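Local coordinates for uncharacterized protein (PDB 2NSF) that probably catalyses the mycothiol-dependent isomerization of maleylpyruvate, as a zinc-binding enzyme, at residues Y43-F55 with L112-S124. Residues are numbered along the deposited sequence; the frame is centred on the assembly and turned at random.
Sequences YSRQLSLVDNAEF and LNPDALRNLHEHS
Arg118 reaches from helix 114-124 to the C-terminal end of helix 43-49, an example of one guanidinium gathering the carbonyls of Leu47, near the end of that helix, and Val50, the first residue after it. Its chain runs extended from CG to NE, carrying the guanidinium to the other segment. Arg118 NH1 donates to Leu47 O (3.1 Å) from above the carbonyl plane, and Arg118 NH2 to Val50 O (2.7 Å). Arg118 NE and NH2 together grip Asn52 OD1 side-on, at 2.8 and 2.7 Å, with amide and guanidinium nearly coplanar. Four bonds thus fix the group's rotation, while Phe55 CZ lies over the centre of one face. The other end of the same amide, Asn52 ND2, donates to Asp115 OD1 (3.0 Å), meeting it from above the carboxylate plane. Further along, the His121 ring is swung toward helix 43-49 with CG anti to the backbone N (chi1 167°), and His121 NE2 hydrogen-bonds Ser44 OG (2.9 Å).

Apolar and aromatic contacts flank this polar network: Pro114 CB makes a CH-pi contact over one face of the Phe55 ring, and Leu117 CD1 lies at its edge. His121 CE1 meets the edge of Tyr43, and Leu47 CD2 packs against His121 CD2.

The axes of the two helix segments, antiparallel at 170°, approach to 11.9 Å within the N-terminal helical domain; helix 66-89 touches Tyr43, Leu47 and Leu120, and Tyr43 also approaches the zinc ligand His168.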
ATOM      1  N   TYR A  43       7.993  -8.846  -1.134  1.00 16.93           N
ATOM      2  CA  TYR A  43       7.149  -8.913  -2.318  1.00 16.53           C
ATOM      3  C   TYR A  43       7.860  -9.725  -3.416  1.00 16.26           C
ATOM      4  O   TYR A  43       7.259 -10.598  -4.041  1.00 16.70           O
ATOM      5  CB  TYR A  43       6.854  -7.496  -2.832  1.00 16.73           C
ATOM      6  CG  TYR A  43       6.145  -7.462  -4.169  1.00 16.61           C
ATOM      7  CD1 TYR A  43       4.757  -7.559  -4.252  1.00 16.70           C
ATOM      8  CD2 TYR A  43       6.870  -7.368  -5.355  1.00 16.74           C
ATOM      9  CE1 TYR A  43       4.106  -7.562  -5.490  1.00 17.62           C
ATOM     10  CE2 TYR A  43       6.233  -7.373  -6.595  1.00 17.21           C
ATOM     11  CZ  TYR A  43       4.855  -7.468  -6.653  1.00 17.11           C
ATOM     12  OH  TYR A  43       4.217  -7.470  -7.870  1.00 17.44           O
ATOM     13  N   SER A  44       9.137  -9.434  -3.636  1.00 17.39           N
ATOM     14  CA  SER A  44       9.901 -10.130  -4.672  1.00 19.04           C
ATOM     15  C   SER A  44       9.989 -11.633  -4.422  1.00 19.49           C
ATOM     16  O   SER A  44       9.995 -12.421  -5.369  1.00 19.20           O
ATOM     17  CB  SER A  44      11.299  -9.519  -4.800  1.00 19.09           C
ATOM     18  OG  SER A  44      11.217  -8.188  -5.289  1.00 20.41           O
ATOM     19  N   ARG A  45      10.060 -12.040  -3.159  1.00 19.85           N
ATOM     20  CA  ARG A  45      10.102 -13.469  -2.853  1.00 20.10           C
ATOM     21  C   ARG A  45       8.789 -14.120  -3.288  1.00 20.19           C
ATOM     22  O   ARG A  45       8.778 -15.250  -3.778  1.00 19.81           O
ATOM     23  CB  ARG A  45      10.330 -13.713  -1.354  1.00 19.75           C
ATOM     24  CG  ARG A  45      11.786 -13.602  -0.925  1.00 22.97           C
ATOM     25  CD  ARG A  45      11.996 -14.130   0.487  1.00 24.46           C
ATOM     26  NE  ARG A  45      11.378 -13.282   1.497  1.00 24.80           N
ATOM     27  CZ  ARG A  45      11.944 -12.194   2.009  1.00 23.50           C
ATOM     28  NH1 ARG A  45      13.150 -11.819   1.604  1.00 23.77           N
ATOM     29  NH2 ARG A  45      11.305 -11.488   2.930  1.00 22.22           N
ATOM     30  N   GLN A  46       7.681 -13.408  -3.114  1.00 19.18           N
ATOM     31  CA  GLN A  46       6.381 -13.941  -3.504  1.00 20.47           C
ATOM     32  C   GLN A  46       6.265 -14.029  -5.022  1.00 20.05           C
ATOM     33  O   GLN A  46       5.695 -14.978  -5.552  1.00 21.18           O
ATOM     34  CB  GLN A  46       5.251 -13.071  -2.944  1.00 21.81           C
ATOM     35  CG  GLN A  46       5.294 -12.929  -1.431  1.00 22.62           C
ATOM     36  CD  GLN A  46       5.385 -14.269  -0.726  1.00 23.44           C
ATOM     37  OE1 GLN A  46       6.305 -14.511   0.057  1.00 29.02           O
ATOM     38  NE2 GLN A  46       4.430 -15.145  -0.995  1.00 19.87           N
ATOM     39  N   LEU A  47       6.803 -13.030  -5.716  1.00 20.10           N
ATOM     40  CA  LEU A  47       6.757 -13.019  -7.176  1.00 20.88           C
ATOM     41  C   LEU A  47       7.584 -14.187  -7.704  1.00 21.92           C
ATOM     42  O   LEU A  47       7.215 -14.836  -8.685  1.00 22.81           O
ATOM     43  CB  LEU A  47       7.321 -11.699  -7.714  1.00 19.80           C
ATOM     44  CG  LEU A  47       7.366 -11.545  -9.240  1.00 20.13           C
ATOM     45  CD1 LEU A  47       5.979 -11.768  -9.840  1.00 19.91           C
ATOM     46  CD2 LEU A  47       7.887 -10.160  -9.587  1.00 21.44           C
ATOM     47  N   SER A  48       8.705 -14.452  -7.042  1.00 22.96           N
ATOM     48  CA  SER A  48       9.583 -15.547  -7.441  1.00 24.70           C
ATOM     49  C   SER A  48       8.867 -16.890  -7.303  1.00 25.99           C
ATOM     50  O   SER A  48       9.114 -17.818  -8.078  1.00 25.61           O
ATOM     51  CB  SER A  48      10.855 -15.540  -6.586  1.00 25.86           C
ATOM     52  OG  SER A  48      11.754 -16.553  -7.004  1.00 30.73           O
ATOM     53  N   LEU A  49       7.972 -16.995  -6.326  1.00 25.58           N
ATOM     54  CA  LEU A  49       7.235 -18.238  -6.118  1.00 26.51           C
ATOM     55  C   LEU A  49       6.186 -18.475  -7.195  1.00 26.84           C
ATOM     56  O   LEU A  49       5.874 -19.618  -7.520  1.00 27.03           O
ATOM     57  CB  LEU A  49       6.561 -18.243  -4.744  1.00 27.18           C
ATOM     58  CG  LEU A  49       7.491 -18.390  -3.539  1.00 26.81           C
ATOM     59  CD1 LEU A  49       6.671 -18.302  -2.263  1.00 27.43           C
ATOM     60  CD2 LEU A  49       8.231 -19.720  -3.609  1.00 28.76           C
ATOM     61  N   VAL A  50       5.635 -17.398  -7.743  1.00 25.54           N
ATOM     62  CA  VAL A  50       4.627 -17.526  -8.788  1.00 26.39           C
ATOM     63  C   VAL A  50       5.313 -17.972 -10.077  1.00 27.22           C
ATOM     64  O   VAL A  50       6.375 -17.461 -10.426  1.00 26.58           O
ATOM     65  CB  VAL A  50       3.906 -16.182  -9.046  1.00 25.35           C
ATOM     66  CG1 VAL A  50       2.956 -16.318 -10.232  1.00 24.84           C
ATOM     67  CG2 VAL A  50       3.137 -15.758  -7.803  1.00 24.24           C
ATOM     68  N   ASP A  51       4.715 -18.935 -10.769  1.00 28.79           N
ATOM     69  CA  ASP A  51       5.278 -19.434 -12.021  1.00 30.87           C
ATOM     70  C   ASP A  51       4.802 -18.560 -13.174  1.00 29.85           C
ATOM     71  O   ASP A  51       3.720 -17.983 -13.113  1.00 29.28           O
ATOM     72  CB  ASP A  51       4.841 -20.878 -12.277  1.00 33.04           C
ATOM     73  CG  ASP A  51       5.292 -21.827 -11.187  1.00 35.58           C
ATOM     74  OD1 ASP A  51       6.483 -21.785 -10.811  1.00 36.35           O
ATOM     75  OD2 ASP A  51       4.455 -22.624 -10.717  1.00 38.83           O
ATOM     76  N   ASN A  52       5.611 -18.471 -14.229  1.00 30.21           N
ATOM     77  CA  ASN A  52       5.254 -17.662 -15.390  1.00 30.53           C
ATOM     78  C   ASN A  52       3.884 -18.037 -15.935  1.00 31.10           C
ATOM     79  O   ASN A  52       3.113 -17.176 -16.356  1.00 29.91           O
ATOM     80  CB  ASN A  52       6.305 -17.822 -16.491  1.00 30.77           C
ATOM     81  CG  ASN A  52       7.605 -17.122 -16.156  1.00 32.70           C
ATOM     82  OD1 ASN A  52       7.804 -16.666 -15.030  1.00 34.20           O
ATOM     83  ND2 ASN A  52       8.502 -17.033 -17.132  1.00 33.81           N
ATOM     84  N   ALA A  53       3.578 -19.332 -15.916  1.00 31.94           N
ATOM     85  CA  ALA A  53       2.302 -19.814 -16.425  1.00 32.41           C
ATOM     86  C   ALA A  53       1.125 -19.371 -15.560  1.00 32.40           C
ATOM     87  O   ALA A  53      -0.026 -19.463 -15.978  1.00 31.89           O
ATOM     88  CB  ALA A  53       2.328 -21.337 -16.534  1.00 32.98           C
ATOM     89  N   GLU A  54       1.422 -18.882 -14.359  1.00 32.69           N
ATOM     90  CA  GLU A  54       0.380 -18.441 -13.433  1.00 32.36           C
ATOM     91  C   GLU A  54       0.095 -16.937 -13.486  1.00 30.50           C
ATOM     92  O   GLU A  54      -0.840 -16.460 -12.842  1.00 29.65           O
ATOM     93  CB  GLU A  54       0.760 -18.834 -12.000  1.00 34.40           C
ATOM     94  CG  GLU A  54       1.065 -20.318 -11.814  1.00 38.83           C
ATOM     95  CD  GLU A  54       1.548 -20.646 -10.409  1.00 41.34           C
ATOM     96  OE1 GLU A  54       2.468 -19.959  -9.916  1.00 41.73           O
ATOM     97  OE2 GLU A  54       1.011 -21.595  -9.800  1.00 43.71           O
ATOM     98  N   PHE A  55       0.891 -16.193 -14.249  1.00 29.21           N
ATOM     99  CA  PHE A  55       0.700 -14.746 -14.364  1.00 27.23           C
ATOM    100  C   PHE A  55      -0.676 -14.391 -14.922  1.00 28.91           C
ATOM    101  O   PHE A  55      -1.289 -13.406 -14.507  1.00 26.21           O
ATOM    102  CB  PHE A  55       1.782 -14.135 -15.264  1.00 26.30           C
ATOM    103  CG  PHE A  55       3.085 -13.854 -14.557  1.00 24.89           C
ATOM    104  CD1 PHE A  55       3.583 -14.727 -13.595  1.00 25.03           C
ATOM    105  CD2 PHE A  55       3.838 -12.729 -14.890  1.00 25.45           C
ATOM    106  CE1 PHE A  55       4.810 -14.486 -12.975  1.00 24.01           C
ATOM    107  CE2 PHE A  55       5.066 -12.478 -14.277  1.00 23.80           C
ATOM    108  CZ  PHE A  55       5.554 -13.361 -13.320  1.00 22.62           C
ATOM    109  N   LEU A 112       2.244  -8.019 -21.452  1.00 22.66           N
ATOM    110  CA  LEU A 112       3.629  -8.425 -21.640  1.00 23.08           C
ATOM    111  C   LEU A 112       3.891  -9.851 -21.169  1.00 24.80           C
ATOM    112  O   LEU A 112       3.175 -10.377 -20.309  1.00 23.99           O
ATOM    113  CB  LEU A 112       4.568  -7.460 -20.908  1.00 24.46           C
ATOM    114  CG  LEU A 112       4.443  -5.976 -21.281  1.00 23.90           C
ATOM    115  CD1 LEU A 112       5.467  -5.164 -20.509  1.00 25.25           C
ATOM    116  CD2 LEU A 112       4.639  -5.804 -22.780  1.00 26.75           C
ATOM    117  N   ASN A 113       4.911 -10.480 -21.747  1.00 25.23           N
ATOM    118  CA  ASN A 113       5.253 -11.841 -21.362  1.00 27.64           C
ATOM    119  C   ASN A 113       5.817 -11.807 -19.944  1.00 26.65           C
ATOM    120  O   ASN A 113       6.378 -10.800 -19.511  1.00 26.36           O
ATOM    121  CB  ASN A 113       6.284 -12.444 -22.323  1.00 30.11           C
ATOM    122  CG  ASN A 113       7.592 -11.684 -22.332  1.00 32.62           C
ATOM    123  OD1 ASN A 113       7.717 -10.643 -22.978  1.00 36.10           O
ATOM    124  ND2 ASN A 113       8.576 -12.196 -21.601  1.00 31.96           N
ATOM    125  N   PRO A 114       5.668 -12.910 -19.202  1.00 26.74           N
ATOM    126  CA  PRO A 114       6.147 -13.033 -17.823  1.00 26.00           C
ATOM    127  C   PRO A 114       7.572 -12.560 -17.543  1.00 26.03           C
ATOM    128  O   PRO A 114       7.794 -11.801 -16.601  1.00 23.92           O
ATOM    129  CB  PRO A 114       5.945 -14.515 -17.531  1.00 26.26           C
ATOM    130  CG  PRO A 114       4.680 -14.803 -18.269  1.00 26.87           C
ATOM    131  CD  PRO A 114       4.929 -14.120 -19.602  1.00 26.14           C
ATOM    132  N   ASP A 115       8.543 -12.996 -18.340  1.00 24.00           N
ATOM    133  CA  ASP A 115       9.913 -12.572 -18.093  1.00 25.51           C
ATOM    134  C   ASP A 115      10.105 -11.071 -18.286  1.00 23.65           C
ATOM    135  O   ASP A 115      10.940 -10.459 -17.620  1.00 23.58           O
ATOM    136  CB  ASP A 115      10.890 -13.351 -18.975  1.00 28.98           C
ATOM    137  CG  ASP A 115      11.117 -14.771 -18.479  1.00 32.91           C
ATOM    138  OD1 ASP A 115      10.763 -15.063 -17.312  1.00 34.64           O
ATOM    139  OD2 ASP A 115      11.661 -15.590 -19.244  1.00 35.14           O
ATOM    140  N   ALA A 116       9.335 -10.479 -19.193  1.00 22.21           N
ATOM    141  CA  ALA A 116       9.434  -9.042 -19.437  1.00 21.62           C
ATOM    142  C   ALA A 116       8.933  -8.303 -18.200  1.00 20.32           C
ATOM    143  O   ALA A 116       9.484  -7.273 -17.813  1.00 20.75           O
ATOM    144  CB  ALA A 116       8.605  -8.655 -20.650  1.00 23.14           C
ATOM    145  N   LEU A 117       7.885  -8.837 -17.582  1.00 21.02           N
ATOM    146  CA  LEU A 117       7.322  -8.224 -16.386  1.00 20.94           C
ATOM    147  C   LEU A 117       8.256  -8.387 -15.194  1.00 20.92           C
ATOM    148  O   LEU A 117       8.363  -7.493 -14.358  1.00 19.91           O
ATOM    149  CB  LEU A 117       5.946  -8.820 -16.070  1.00 21.84           C
ATOM    150  CG  LEU A 117       4.799  -8.412 -17.002  1.00 23.37           C
ATOM    151  CD1 LEU A 117       3.503  -9.075 -16.570  1.00 22.49           C
ATOM    152  CD2 LEU A 117       4.643  -6.895 -16.973  1.00 24.28           C
ATOM    153  N   ARG A 118       8.931  -9.528 -15.100  1.00 21.05           N
ATOM    154  CA  ARG A 118       9.861  -9.733 -13.996  1.00 20.59           C
ATOM    155  C   ARG A 118      11.012  -8.746 -14.146  1.00 19.90           C
ATOM    156  O   ARG A 118      11.517  -8.215 -13.161  1.00 19.92           O
ATOM    157  CB  ARG A 118      10.406 -11.170 -13.985  1.00 19.58           C
ATOM    158  CG  ARG A 118       9.379 -12.250 -13.650  1.00 21.80           C
ATOM    159  CD  ARG A 118      10.029 -13.633 -13.681  1.00 21.07           C
ATOM    160  NE  ARG A 118       9.065 -14.718 -13.526  1.00 25.13           N
ATOM    161  CZ  ARG A 118       8.547 -15.114 -12.365  1.00 25.13           C
ATOM    162  NH1 ARG A 118       8.901 -14.517 -11.233  1.00 25.73           N
ATOM    163  NH2 ARG A 118       7.671 -16.108 -12.342  1.00 25.71           N
ATOM    164  N   ASN A 119      11.426  -8.488 -15.385  1.00 20.71           N
ATOM    165  CA  ASN A 119      12.523  -7.562 -15.620  1.00 21.41           C
ATOM    166  C   ASN A 119      12.110  -6.128 -15.301  1.00 20.89           C
ATOM    167  O   ASN A 119      12.899  -5.363 -14.747  1.00 21.16           O
ATOM    168  CB  ASN A 119      13.025  -7.674 -17.068  1.00 25.40           C
ATOM    169  CG  ASN A 119      13.716  -9.001 -17.340  1.00 31.69           C
ATOM    170  OD1 ASN A 119      14.441  -9.519 -16.486  1.00 35.90           O
ATOM    171  ND2 ASN A 119      13.507  -9.550 -18.533  1.00 35.42           N
ATOM    172  N   LEU A 120      10.875  -5.778 -15.646  1.00 19.52           N
ATOM    173  CA  LEU A 120      10.348  -4.441 -15.379  1.00 20.06           C
ATOM    174  C   LEU A 120      10.279  -4.221 -13.867  1.00 19.99           C
ATOM    175  O   LEU A 120      10.657  -3.164 -13.356  1.00 20.32           O
ATOM    176  CB  LEU A 120       8.950  -4.305 -15.993  1.00 19.89           C
ATOM    177  CG  LEU A 120       8.112  -3.077 -15.616  1.00 21.53           C
ATOM    178  CD1 LEU A 120       8.894  -1.803 -15.888  1.00 20.79           C
ATOM    179  CD2 LEU A 120       6.804  -3.088 -16.400  1.00 20.73           C
ATOM    180  N   HIS A 121       9.794  -5.228 -13.148  1.00 19.51           N
ATOM    181  CA  HIS A 121       9.712  -5.130 -11.695  1.00 19.62           C
ATOM    182  C   HIS A 121      11.105  -4.910 -11.117  1.00 21.20           C
ATOM    183  O   HIS A 121      11.340  -3.985 -10.344  1.00 20.18           O
ATOM    184  CB  HIS A 121       9.122  -6.407 -11.096  1.00 18.20           C
ATOM    185  CG  HIS A 121       9.297  -6.503  -9.612  1.00 19.57           C
ATOM    186  ND1 HIS A 121       8.719  -5.607  -8.737  1.00 19.00           N
ATOM    187  CD2 HIS A 121      10.036  -7.347  -8.852  1.00 19.19           C
ATOM    188  CE1 HIS A 121       9.096  -5.891  -7.504  1.00 20.66           C
ATOM    189  NE2 HIS A 121       9.896  -6.943  -7.544  1.00 18.89           N
ATOM    190  N   GLU A 122      12.034  -5.771 -11.505  1.00 21.59           N
ATOM    191  CA  GLU A 122      13.394  -5.685 -11.010  1.00 23.27           C
ATOM    192  C   GLU A 122      14.053  -4.334 -11.286  1.00 22.77           C
ATOM    193  O   GLU A 122      14.664  -3.738 -10.396  1.00 21.37           O
ATOM    194  CB  GLU A 122      14.223  -6.810 -11.625  1.00 27.25           C
ATOM    195  CG  GLU A 122      15.608  -6.946 -11.056  1.00 34.55           C
ATOM    196  CD  GLU A 122      16.338  -8.129 -11.650  1.00 38.21           C
ATOM    197  OE1 GLU A 122      15.893  -9.274 -11.426  1.00 40.30           O
ATOM    198  OE2 GLU A 122      17.348  -7.910 -12.347  1.00 41.44           O
ATOM    199  N   HIS A 123      13.919  -3.845 -12.514  1.00 22.18           N
ATOM    200  CA  HIS A 123      14.531  -2.573 -12.880  1.00 22.86           C
ATOM    201  C   HIS A 123      13.873  -1.365 -12.214  1.00 21.53           C
ATOM    202  O   HIS A 123      14.567  -0.452 -11.760  1.00 21.53           O
ATOM    203  CB  HIS A 123      14.523  -2.395 -14.400  1.00 25.30           C
ATOM    204  CG  HIS A 123      15.393  -1.277 -14.875  1.00 27.65           C
ATOM    205  ND1 HIS A 123      16.757  -1.254 -14.663  1.00 28.56           N
ATOM    206  CD2 HIS A 123      15.099  -0.128 -15.529  1.00 28.93           C
ATOM    207  CE1 HIS A 123      17.261  -0.144 -15.164  1.00 29.47           C
ATOM    208  NE2 HIS A 123      16.276   0.559 -15.696  1.00 27.24           N
ATOM    209  N   SER A 124      12.546  -1.356 -12.150  1.00 20.44           N
ATOM    210  CA  SER A 124      11.838  -0.240 -11.526  1.00 18.90           C
ATOM    211  C   SER A 124      12.191  -0.175 -10.037  1.00 18.91           C
ATOM    212  O   SER A 124      12.319   0.911  -9.469  1.00 17.98           O
ATOM    213  CB  SER A 124      10.326  -0.394 -11.718  1.00 18.54           C
ATOM    214  OG  SER A 124       9.849  -1.588 -11.129  1.00 20.95           O
TER